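Local coordinates for polysaccharide biosynthesis protein CapD (Bacillus thuringiensis HD-771, PDB 6BWC) that binds NADP and UDP-N-acetylglucosamine and probably catalyses a sugar-modifying step of CMP-pseudaminic acid biosynthesis, a pathway serving flagellin glycosylation, at residues F4-G14 with A75-A86; K120-N130 with E161-G170. The protein carries 2 engineered substitutions. One frame throughout, in Å; residues are numbered along the deposited sequence.

Contact 1: residues F4-G14 with A75-A86; sequences FFKDKNVLIIG and AMENIDYVFHVA. With NAP (NADP nicotinamide-adenine-dinucleotide phosphate), chain N.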
# COMPACT_ATOMS: atom_id res chain seq x y z
N PHE C 4 -37.78 14.06 -7.63
CA PHE C 4 -36.87 13.61 -6.55
C PHE C 4 -35.44 14.20 -6.61
O PHE C 4 -34.84 14.53 -5.57
CB PHE C 4 -36.82 12.07 -6.57
CG PHE C 4 -36.05 11.43 -5.41
CD1 PHE C 4 -36.67 11.17 -4.19
CD2 PHE C 4 -34.73 11.01 -5.58
CE1 PHE C 4 -35.98 10.55 -3.15
CE2 PHE C 4 -34.03 10.41 -4.55
CZ PHE C 4 -34.66 10.17 -3.33
N PHE C 5 -34.88 14.32 -7.81
CA PHE C 5 -33.48 14.72 -7.97
C PHE C 5 -33.32 16.22 -8.19
O PHE C 5 -32.19 16.71 -8.31
CB PHE C 5 -32.83 13.95 -9.11
CG PHE C 5 -32.69 12.47 -8.84
CD1 PHE C 5 -31.91 12.01 -7.78
CD2 PHE C 5 -33.30 11.52 -9.68
CE1 PHE C 5 -31.75 10.64 -7.55
CE2 PHE C 5 -33.14 10.16 -9.45
CZ PHE C 5 -32.37 9.72 -8.37
N LYS C 6 -34.45 16.94 -8.22
CA LYS C 6 -34.49 18.40 -8.25
C LYS C 6 -33.43 18.96 -7.32
O LYS C 6 -33.49 18.79 -6.12
CB LYS C 6 -35.88 18.89 -7.80
CG LYS C 6 -36.09 20.40 -7.81
CD LYS C 6 -36.39 20.92 -9.22
CE LYS C 6 -36.69 22.42 -9.23
NZ LYS C 6 -37.88 22.80 -8.43
N ASP C 7 -32.45 19.61 -7.92
CA ASP C 7 -31.46 20.35 -7.19
C ASP C 7 -30.57 19.54 -6.26
O ASP C 7 -30.11 20.05 -5.23
CB ASP C 7 -32.14 21.51 -6.47
CG ASP C 7 -31.80 22.80 -7.10
OD1 ASP C 7 -32.25 23.01 -8.27
OD2 ASP C 7 -31.03 23.57 -6.45
N LYS C 8 -30.33 18.29 -6.63
CA LYS C 8 -29.41 17.40 -5.90
C LYS C 8 -28.10 17.17 -6.69
O LYS C 8 -27.95 17.61 -7.84
CB LYS C 8 -30.10 16.05 -5.58
CG LYS C 8 -31.39 16.17 -4.78
CD LYS C 8 -31.17 16.69 -3.37
CE LYS C 8 -32.38 16.41 -2.48
NZ LYS C 8 -32.56 17.42 -1.39
N ASN C 9 -27.16 16.51 -6.02
CA ASN C 9 -25.87 16.12 -6.58
C ASN C 9 -25.81 14.61 -6.75
O ASN C 9 -26.12 13.86 -5.81
CB ASN C 9 -24.78 16.59 -5.62
CG ASN C 9 -24.78 18.10 -5.43
OD1 ASN C 9 -25.50 18.82 -6.09
ND2 ASN C 9 -23.93 18.59 -4.54
N VAL C 10 -25.42 14.13 -7.93
CA VAL C 10 -25.49 12.70 -8.23
C VAL C 10 -24.21 12.19 -8.88
O VAL C 10 -23.71 12.81 -9.83
CB VAL C 10 -26.67 12.40 -9.17
CG1 VAL C 10 -26.70 10.92 -9.57
CG2 VAL C 10 -27.97 12.84 -8.52
N LEU C 11 -23.69 11.07 -8.36
CA LEU C 11 -22.56 10.35 -8.96
C LEU C 11 -23.08 9.06 -9.61
O LEU C 11 -23.74 8.26 -8.93
CB LEU C 11 -21.53 9.99 -7.90
CG LEU C 11 -20.21 9.36 -8.34
CD1 LEU C 11 -19.31 10.29 -9.14
CD2 LEU C 11 -19.45 8.89 -7.11
N ILE C 12 -22.82 8.89 -10.92
CA ILE C 12 -23.05 7.61 -11.60
C ILE C 12 -21.72 6.98 -11.89
O ILE C 12 -21.14 7.19 -12.97
CB ILE C 12 -23.80 7.73 -12.94
CG1 ILE C 12 -25.05 8.58 -12.80
CG2 ILE C 12 -24.18 6.34 -13.43
CD1 ILE C 12 -25.72 8.86 -14.13
N ILE C 13 -21.25 6.21 -10.91
CA ILE C 13 -20.02 5.40 -11.02
C ILE C 13 -20.23 4.35 -12.12
O ILE C 13 -20.94 3.36 -11.90
CB ILE C 13 -19.64 4.73 -9.66
CG1 ILE C 13 -19.27 5.80 -8.61
CG2 ILE C 13 -18.51 3.71 -9.80
CD1 ILE C 13 -19.06 5.27 -7.21
N GLY C 14 -19.63 4.60 -13.28
CA GLY C 14 -19.82 3.79 -14.50
C GLY C 14 -20.88 4.36 -15.43
O GLY C 14 -21.64 3.61 -16.05
N ALA C 75 -14.60 12.10 -5.76
CA ALA C 75 -15.76 12.11 -6.65
C ALA C 75 -17.03 12.17 -5.87
O ALA C 75 -17.98 12.75 -6.35
CB ALA C 75 -15.77 10.87 -7.52
N MET C 76 -17.07 11.54 -4.70
CA MET C 76 -18.26 11.59 -3.81
C MET C 76 -18.46 12.87 -2.96
O MET C 76 -19.46 12.99 -2.24
CB MET C 76 -18.29 10.37 -2.87
CG MET C 76 -18.65 9.08 -3.57
SD MET C 76 -18.94 7.78 -2.37
CE MET C 76 -18.78 6.38 -3.47
N GLU C 77 -17.52 13.79 -3.01
CA GLU C 77 -17.56 14.95 -2.14
C GLU C 77 -18.90 15.68 -2.26
O GLU C 77 -19.35 16.01 -3.37
CB GLU C 77 -16.37 15.87 -2.41
CG GLU C 77 -16.50 17.30 -1.91
CD GLU C 77 -17.13 18.26 -2.93
OE1 GLU C 77 -17.83 19.19 -2.48
OE2 GLU C 77 -16.91 18.12 -4.16
N ASN C 78 -19.53 15.86 -1.10
CA ASN C 78 -20.80 16.59 -0.96
C ASN C 78 -21.91 16.09 -1.91
O ASN C 78 -22.85 16.83 -2.24
CB ASN C 78 -20.51 18.11 -1.06
CG ASN C 78 -21.76 18.98 -1.12
OD1 ASN C 78 -22.56 19.00 -0.19
ND2 ASN C 78 -21.94 19.68 -2.22
N ILE C 79 -21.84 14.81 -2.28
CA ILE C 79 -22.82 14.18 -3.16
C ILE C 79 -23.91 13.47 -2.38
O ILE C 79 -23.68 12.99 -1.27
CB ILE C 79 -22.15 13.29 -4.25
CG1 ILE C 79 -22.24 14.06 -5.56
CG2 ILE C 79 -22.81 11.93 -4.43
CD1 ILE C 79 -21.26 13.61 -6.59
N ASP C 80 -25.10 13.47 -2.96
CA ASP C 80 -26.29 12.98 -2.30
C ASP C 80 -26.65 11.57 -2.73
O ASP C 80 -27.04 10.77 -1.88
CB ASP C 80 -27.44 13.95 -2.54
CG ASP C 80 -27.23 15.29 -1.86
OD1 ASP C 80 -26.75 15.33 -0.69
OD2 ASP C 80 -27.55 16.33 -2.48
N TYR C 81 -26.52 11.23 -4.02
CA TYR C 81 -27.00 9.92 -4.53
C TYR C 81 -25.98 9.25 -5.45
O TYR C 81 -25.64 9.77 -6.50
CB TYR C 81 -28.35 10.10 -5.26
CG TYR C 81 -29.44 10.70 -4.40
CD1 TYR C 81 -30.09 9.94 -3.45
CD2 TYR C 81 -29.81 12.03 -4.53
CE1 TYR C 81 -31.08 10.48 -2.64
CE2 TYR C 81 -30.79 12.59 -3.73
CZ TYR C 81 -31.42 11.81 -2.79
OH TYR C 81 -32.39 12.37 -1.99
N VAL C 82 -25.50 8.09 -5.02
CA VAL C 82 -24.47 7.30 -5.73
C VAL C 82 -25.11 6.09 -6.47
O VAL C 82 -25.74 5.25 -5.87
CB VAL C 82 -23.37 6.80 -4.73
CG1 VAL C 82 -22.30 5.98 -5.41
CG2 VAL C 82 -22.70 7.97 -4.04
N PHE C 83 -24.94 6.03 -7.79
CA PHE C 83 -25.25 4.82 -8.55
C PHE C 83 -23.96 4.05 -8.89
O PHE C 83 -23.20 4.49 -9.77
CB PHE C 83 -25.98 5.16 -9.86
CG PHE C 83 -27.33 5.80 -9.69
CD1 PHE C 83 -28.47 5.02 -9.61
CD2 PHE C 83 -27.47 7.20 -9.70
CE1 PHE C 83 -29.73 5.61 -9.50
CE2 PHE C 83 -28.72 7.79 -9.60
CZ PHE C 83 -29.86 6.99 -9.49
N HIS C 84 -23.75 2.91 -8.22
CA HIS C 84 -22.57 2.03 -8.46
C HIS C 84 -22.86 0.99 -9.58
O HIS C 84 -23.29 -0.14 -9.35
CB HIS C 84 -22.08 1.44 -7.12
CG HIS C 84 -21.02 0.37 -7.24
ND1 HIS C 84 -20.10 0.31 -8.27
CD2 HIS C 84 -20.72 -0.66 -6.42
CE1 HIS C 84 -19.31 -0.73 -8.09
NE2 HIS C 84 -19.66 -1.33 -6.97
N VAL C 85 -22.58 1.42 -10.80
CA VAL C 85 -22.89 0.70 -12.04
C VAL C 85 -21.62 0.15 -12.78
O VAL C 85 -21.73 -0.67 -13.72
CB VAL C 85 -23.71 1.64 -12.94
CG1 VAL C 85 -24.44 0.87 -14.04
CG2 VAL C 85 -24.72 2.41 -12.11
N ALA C 86 -20.42 0.57 -12.35
CA ALA C 86 -19.16 -0.03 -12.83
C ALA C 86 -18.91 -1.48 -12.33
O ALA C 86 -19.28 -1.83 -11.18
CB ALA C 86 -17.97 0.86 -12.50
PA NAP N . -20.93 -1.53 -19.36
O1A NAP N . -21.57 -0.96 -20.59
O2A NAP N . -19.69 -2.33 -19.56
O5B NAP N . -20.64 -0.36 -18.31
C5B NAP N . -19.53 -0.47 -17.41
C4B NAP N . -19.19 0.91 -16.86
O4B NAP N . -18.23 0.86 -15.81
C3B NAP N . -18.56 1.75 -17.94
O3B NAP N . -18.97 3.09 -17.63
C2B NAP N . -17.09 1.52 -17.73
O2B NAP N . -16.38 2.56 -18.37
C1B NAP N . -17.00 1.49 -16.21
N9A NAP N . -15.88 0.76 -15.52
C8A NAP N . -15.38 -0.49 -15.72
N7A NAP N . -14.37 -0.80 -14.84
C5A NAP N . -14.21 0.28 -14.06
C6A NAP N . -13.34 0.70 -12.93
N6A NAP N . -12.39 -0.12 -12.43
N1A NAP N . -13.51 1.92 -12.39
C2A NAP N . -14.43 2.78 -12.85
N3A NAP N . -15.25 2.49 -13.87
C4A NAP N . -15.20 1.29 -14.50
O3 NAP N . -21.96 -2.40 -18.47
PN NAP N . -23.57 -2.25 -18.38
O1N NAP N . -24.00 -0.80 -18.38
O2N NAP N . -24.19 -3.25 -19.31
O5D NAP N . -23.85 -2.89 -16.95
C5D NAP N . -23.78 -2.07 -15.81
C4D NAP N . -23.95 -2.91 -14.55
O4D NAP N . -25.09 -3.76 -14.73
C3D NAP N . -22.78 -3.82 -14.12
O3D NAP N . -22.55 -3.63 -12.72
C2D NAP N . -23.25 -5.23 -14.39
O2D NAP N . -22.75 -6.17 -13.43
C1D NAP N . -24.77 -5.08 -14.28
N1N NAP N . -25.54 -6.06 -15.06
C2N NAP N . -25.59 -5.92 -16.39
C3N NAP N . -26.28 -6.78 -17.22
C7N NAP N . -26.30 -6.65 -18.70
O7N NAP N . -26.80 -7.56 -19.36
N7N NAP N . -25.78 -5.58 -19.32
C4N NAP N . -27.06 -7.89 -16.61
C5N NAP N . -26.93 -7.95 -15.15
C6N NAP N . -26.20 -7.03 -14.42
P2B NAP N . -14.81 2.43 -18.70
O1X NAP N . -14.65 3.62 -19.63
O2X NAP N . -14.08 2.66 -17.40
O3X NAP N . -14.59 1.03 -19.33
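A75 and M76 meet L11 at the end of helix 69-75. A chi1 of -174° turns the branch of L11 toward them, CD1 lying 3.9 Å from A75 CB and CD2 3.6 Å from M76 CG, while M76 CE goes on to I13 CD1. In the type II turn M76-I79, N78 O accepts N9 ND2 at 3.1 Å from above its carbonyl plane, and I79 then packs CG1 on N9 CB and CD1 on L11 CB. N9 O is gripped twice, by D80 N and Y81 N, so the pairing of the two strands starts at a carbonyl oxygen that accepts two N-H groups. One face of the Y81 ring takes both phenylalanines: F5 comes edge-on, its plane at 81° and CE1 3.8 Å from Y81 CD2, and F4 lies obliquely nearer the hydroxyl end. K8 CG lines the rim of the same ring. From Y81 to H84 the strands run side by side, their axes 4.7 Å apart at closest and their directions 9° from exactly parallel; V10 CG1 touches the F83 rim, 3.7 Å from CE2, and V82 CG1 meets I13 CD1 on the other face. I13 O receives V85 N and, weakly, A86 N, where G14, V85 and A86 border NADP, as expected of a Rossmann-type fold. Strand 34-39 flanks strand 9-13, helix 18-29 covers F5 and I12, and helix 207-220 covers Y81 and F83.

Contact 2: residues K120-N130 with E161-G170; sequences KVKKVVFTSSN and ETTFTSVRFG. Engineered in segment 120-130: N130 (natural residue Asp). With NAP (NADP nicotinamide-adenine-dinucleotide phosphate), chain N.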
# COMPACT_ATOMS: atom_id res chain seq x y z
N LYS C 120 -20.80 11.06 3.91
CA LYS C 120 -22.16 11.25 4.41
C LYS C 120 -23.17 11.39 3.27
O LYS C 120 -24.03 12.27 3.28
CB LYS C 120 -22.20 12.44 5.35
CG LYS C 120 -21.07 12.40 6.36
CD LYS C 120 -21.26 13.40 7.49
CE LYS C 120 -20.50 12.97 8.74
NZ LYS C 120 -21.29 13.24 9.98
N VAL C 121 -23.00 10.51 2.28
CA VAL C 121 -23.93 10.32 1.17
C VAL C 121 -25.29 9.87 1.73
O VAL C 121 -25.35 9.24 2.79
CB VAL C 121 -23.33 9.26 0.20
CG1 VAL C 121 -24.36 8.65 -0.74
CG2 VAL C 121 -22.18 9.87 -0.58
N LYS C 122 -26.37 10.19 1.03
CA LYS C 122 -27.71 9.77 1.46
C LYS C 122 -28.00 8.29 1.15
O LYS C 122 -28.37 7.53 2.05
CB LYS C 122 -28.79 10.69 0.90
CG LYS C 122 -28.58 12.14 1.31
CD LYS C 122 -29.88 12.92 1.40
CE LYS C 122 -29.64 14.35 1.86
NZ LYS C 122 -29.00 15.20 0.80
N LYS C 123 -27.86 7.90 -0.12
CA LYS C 123 -28.14 6.53 -0.57
C LYS C 123 -27.19 6.07 -1.66
O LYS C 123 -26.66 6.88 -2.42
CB LYS C 123 -29.55 6.39 -1.13
CG LYS C 123 -30.68 6.87 -0.23
CD LYS C 123 -32.03 6.53 -0.86
CE LYS C 123 -33.26 6.87 -0.02
NZ LYS C 123 -34.44 6.12 -0.55
N VAL C 124 -27.05 4.75 -1.73
CA VAL C 124 -26.29 4.05 -2.75
C VAL C 124 -27.12 2.91 -3.28
O VAL C 124 -27.73 2.17 -2.50
CB VAL C 124 -25.03 3.42 -2.16
CG1 VAL C 124 -24.19 2.75 -3.25
CG2 VAL C 124 -24.25 4.46 -1.38
N VAL C 125 -27.13 2.75 -4.60
CA VAL C 125 -27.76 1.61 -5.27
C VAL C 125 -26.68 0.82 -5.98
O VAL C 125 -26.04 1.33 -6.89
CB VAL C 125 -28.82 2.06 -6.28
CG1 VAL C 125 -29.29 0.89 -7.13
CG2 VAL C 125 -29.99 2.69 -5.53
N PHE C 126 -26.45 -0.41 -5.52
CA PHE C 126 -25.58 -1.34 -6.21
C PHE C 126 -26.39 -2.08 -7.27
O PHE C 126 -27.58 -2.41 -7.09
CB PHE C 126 -24.94 -2.33 -5.23
CG PHE C 126 -24.08 -3.37 -5.89
CD1 PHE C 126 -22.99 -2.99 -6.67
CD2 PHE C 126 -24.33 -4.73 -5.73
CE1 PHE C 126 -22.19 -3.92 -7.30
CE2 PHE C 126 -23.53 -5.68 -6.36
CZ PHE C 126 -22.47 -5.27 -7.15
N THR C 127 -25.71 -2.36 -8.37
CA THR C 127 -26.32 -2.96 -9.53
C THR C 127 -25.72 -4.36 -9.65
O THR C 127 -24.60 -4.53 -10.17
CB THR C 127 -26.06 -2.03 -10.72
OG1 THR C 127 -27.14 -1.10 -10.80
CG2 THR C 127 -25.97 -2.74 -11.98
N SER C 128 -26.46 -5.35 -9.13
CA SER C 128 -26.06 -6.77 -9.18
C SER C 128 -26.67 -7.41 -10.40
O SER C 128 -27.43 -6.77 -11.12
CB SER C 128 -26.52 -7.55 -7.94
OG SER C 128 -26.01 -8.87 -7.93
N SER C 129 -26.31 -8.68 -10.62
CA SER C 129 -26.93 -9.55 -11.63
C SER C 129 -27.70 -10.70 -10.98
O SER C 129 -27.47 -11.06 -9.83
CB SER C 129 -25.86 -10.14 -12.52
OG SER C 129 -26.38 -11.20 -13.30
N ASN C 130 -28.60 -11.32 -11.75
CA ASN C 130 -29.24 -12.55 -11.31
C ASN C 130 -28.26 -13.74 -11.39
O ASN C 130 -28.57 -14.86 -10.99
CB ASN C 130 -30.66 -12.74 -11.95
CG ASN C 130 -30.68 -12.97 -13.49
OD1 ASN C 130 -31.66 -12.60 -14.15
ND2 ASN C 130 -29.67 -13.61 -14.06
N GLU C 161 -26.18 7.80 8.42
CA GLU C 161 -27.49 7.90 7.80
C GLU C 161 -27.48 7.30 6.41
O GLU C 161 -28.56 7.12 5.84
CB GLU C 161 -27.94 9.37 7.71
CG GLU C 161 -27.97 10.15 9.02
CD GLU C 161 -28.81 9.51 10.14
OE1 GLU C 161 -28.62 9.94 11.30
OE2 GLU C 161 -29.65 8.60 9.91
N THR C 162 -26.30 7.01 5.86
CA THR C 162 -26.15 6.46 4.49
C THR C 162 -26.86 5.12 4.30
O THR C 162 -26.63 4.20 5.03
CB THR C 162 -24.66 6.26 4.09
OG1 THR C 162 -24.00 7.52 4.11
CG2 THR C 162 -24.53 5.68 2.69
N THR C 163 -27.67 5.02 3.27
CA THR C 163 -28.49 3.86 3.01
C THR C 163 -27.85 3.00 1.91
O THR C 163 -27.23 3.55 1.01
CB THR C 163 -29.90 4.36 2.67
OG1 THR C 163 -30.79 3.94 3.70
CG2 THR C 163 -30.41 3.86 1.29
N PHE C 164 -27.97 1.67 1.96
CA PHE C 164 -27.45 0.82 0.88
C PHE C 164 -28.50 -0.15 0.35
O PHE C 164 -29.22 -0.76 1.12
CB PHE C 164 -26.25 0.04 1.35
CG PHE C 164 -25.12 0.91 1.84
CD1 PHE C 164 -24.18 1.41 0.95
CD2 PHE C 164 -25.00 1.21 3.20
CE1 PHE C 164 -23.13 2.20 1.40
CE2 PHE C 164 -23.96 2.00 3.67
CZ PHE C 164 -23.03 2.49 2.77
N THR C 165 -28.58 -0.31 -0.97
CA THR C 165 -29.58 -1.17 -1.58
C THR C 165 -29.03 -1.81 -2.83
O THR C 165 -28.25 -1.20 -3.55
CB THR C 165 -30.82 -0.37 -2.02
OG1 THR C 165 -31.06 0.72 -1.13
CG2 THR C 165 -32.03 -1.26 -2.06
N SER C 166 -29.49 -3.02 -3.11
CA SER C 166 -29.17 -3.70 -4.35
C SER C 166 -30.39 -3.84 -5.26
O SER C 166 -31.52 -4.04 -4.82
CB SER C 166 -28.58 -5.07 -4.03
OG SER C 166 -27.25 -4.92 -3.59
N VAL C 167 -30.15 -3.70 -6.55
CA VAL C 167 -31.12 -3.97 -7.59
C VAL C 167 -30.57 -5.26 -8.21
O VAL C 167 -29.50 -5.69 -7.79
CB VAL C 167 -31.17 -2.71 -8.49
CG1 VAL C 167 -31.03 -3.01 -9.96
CG2 VAL C 167 -32.44 -1.94 -8.21
N ARG C 168 -31.27 -5.93 -9.14
CA ARG C 168 -30.76 -7.21 -9.66
C ARG C 168 -31.31 -7.50 -11.04
O ARG C 168 -32.50 -7.79 -11.22
CB ARG C 168 -31.08 -8.35 -8.68
CG ARG C 168 -30.17 -9.58 -8.70
CD ARG C 168 -30.77 -10.71 -7.84
NE ARG C 168 -30.23 -10.82 -6.47
CZ ARG C 168 -30.65 -11.68 -5.53
NH1 ARG C 168 -31.65 -12.52 -5.75
NH2 ARG C 168 -30.08 -11.71 -4.34
N PHE C 169 -30.43 -7.43 -12.03
CA PHE C 169 -30.82 -7.42 -13.45
C PHE C 169 -30.78 -8.81 -14.08
O PHE C 169 -30.07 -9.72 -13.60
CB PHE C 169 -29.84 -6.55 -14.29
CG PHE C 169 -29.78 -5.07 -13.93
CD1 PHE C 169 -28.61 -4.37 -14.18
CD2 PHE C 169 -30.85 -4.38 -13.38
CE1 PHE C 169 -28.51 -3.01 -13.90
CE2 PHE C 169 -30.75 -3.03 -13.10
CZ PHE C 169 -29.57 -2.34 -13.35
N GLY C 170 -31.49 -8.94 -15.19
CA GLY C 170 -31.21 -9.99 -16.17
C GLY C 170 -30.73 -9.36 -17.45
O GLY C 170 -30.55 -8.16 -17.52
PA NAP N . -20.93 -1.53 -19.36
O1A NAP N . -21.57 -0.96 -20.59
O2A NAP N . -19.69 -2.33 -19.56
O5B NAP N . -20.64 -0.36 -18.31
C5B NAP N . -19.53 -0.47 -17.41
C4B NAP N . -19.19 0.91 -16.86
O4B NAP N . -18.23 0.86 -15.81
C3B NAP N . -18.56 1.75 -17.94
O3B NAP N . -18.97 3.09 -17.63
C2B NAP N . -17.09 1.52 -17.73
O2B NAP N . -16.38 2.56 -18.37
C1B NAP N . -17.00 1.49 -16.21
N9A NAP N . -15.88 0.76 -15.52
C8A NAP N . -15.38 -0.49 -15.72
N7A NAP N . -14.37 -0.80 -14.84
C5A NAP N . -14.21 0.28 -14.06
C6A NAP N . -13.34 0.70 -12.93
N6A NAP N . -12.39 -0.12 -12.43
N1A NAP N . -13.51 1.92 -12.39
C2A NAP N . -14.43 2.78 -12.85
N3A NAP N . -15.25 2.49 -13.87
C4A NAP N . -15.20 1.29 -14.50
O3 NAP N . -21.96 -2.40 -18.47
PN NAP N . -23.57 -2.25 -18.38
O1N NAP N . -24.00 -0.80 -18.38
O2N NAP N . -24.19 -3.25 -19.31
O5D NAP N . -23.85 -2.89 -16.95
C5D NAP N . -23.78 -2.07 -15.81
C4D NAP N . -23.95 -2.91 -14.55
O4D NAP N . -25.09 -3.76 -14.73
C3D NAP N . -22.78 -3.82 -14.12
O3D NAP N . -22.55 -3.63 -12.72
C2D NAP N . -23.25 -5.23 -14.39
O2D NAP N . -22.75 -6.17 -13.43
C1D NAP N . -24.77 -5.08 -14.28
N1N NAP N . -25.54 -6.06 -15.06
C2N NAP N . -25.59 -5.92 -16.39
C3N NAP N . -26.28 -6.78 -17.22
C7N NAP N . -26.30 -6.65 -18.70
O7N NAP N . -26.80 -7.56 -19.36
N7N NAP N . -25.78 -5.58 -19.32
C4N NAP N . -27.06 -7.89 -16.61
C5N NAP N . -26.93 -7.95 -15.15
C6N NAP N . -26.20 -7.03 -14.42
P2B NAP N . -14.81 2.43 -18.70
O1X NAP N . -14.65 3.62 -19.63
O2X NAP N . -14.08 2.66 -17.40
O3X NAP N . -14.59 1.03 -19.33
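N130 N donates to F169 O at 2.9 Å, closing the two strands at the point where their ends border NADP and the UDP-sugar. S129 CB lies 3.6 Å from C5N of the nicotinamide. F169 approaches the same carbon through its CB, and the rim of its ring turns toward C6N and the ribose O4D. S129 OG, set anti to the backbone nitrogen at chi1 167°, bonds to the UDP-sugar and to A131 N. N130, an engineered residue, makes a weak bond to that sugar through ND2, and its OD1 sits beside G170 CA. R168 lays CG against S129 O at 3.3 Å and sends its guanidinium to E147, E280 and L275 O. E147 also holds S128 OG, so one carboxylate steadies both strands.

Seven consecutive parallel bridges, at a crossing angle of -34°, join the strands of a beta-alpha-beta crossover whose helix is 138-156. That helix supplies Y139, which bonds NADP, and K143, which bonds T127 O; their spacing matches the Tyr-x-x-x-Lys signature of short-chain dehydrogenases. Midway along the ladder V167 N reaches F126 O at 2.9 Å, and S166 OG sits in the plane of the F126 ring at its edge, 3.6 Å from CD2.

Farther out, V124 and F164 lie side by side, CG2 to CE1 3.8 Å, under helix 98-118. K123 and T163 run alongside each other on the face carrying V125 and V167, with K123 NZ bound to A221 O and T163 OG1 to K222 O; helix 207-220 packs on V125, V167 and F169. At the far end T162 OG1 donates to the carbonyl oxygen of V121, the residue that follows K120, where a Schellman motif ends helix 98-118.

In the fold
From the N terminus, strand 9-13 opens contact 1, and the 60 residues that follow add strands 34-39 and 59-63 on one side of it before the chain returns as strand 81-84 on the other. Only after that loop has closed does contact 2 begin, with strand 123-129 placed next to 81-84; its shorter loop, built round helix 138-156, returns as strand 163-169. The two contacts are therefore in series, neither enclosing nor crossing the other. They join directly through the salt bridge D80 OD1 to K122 NZ at 2.7 Å and a probable bond from H84 N to V125 O, and both border the same NADP.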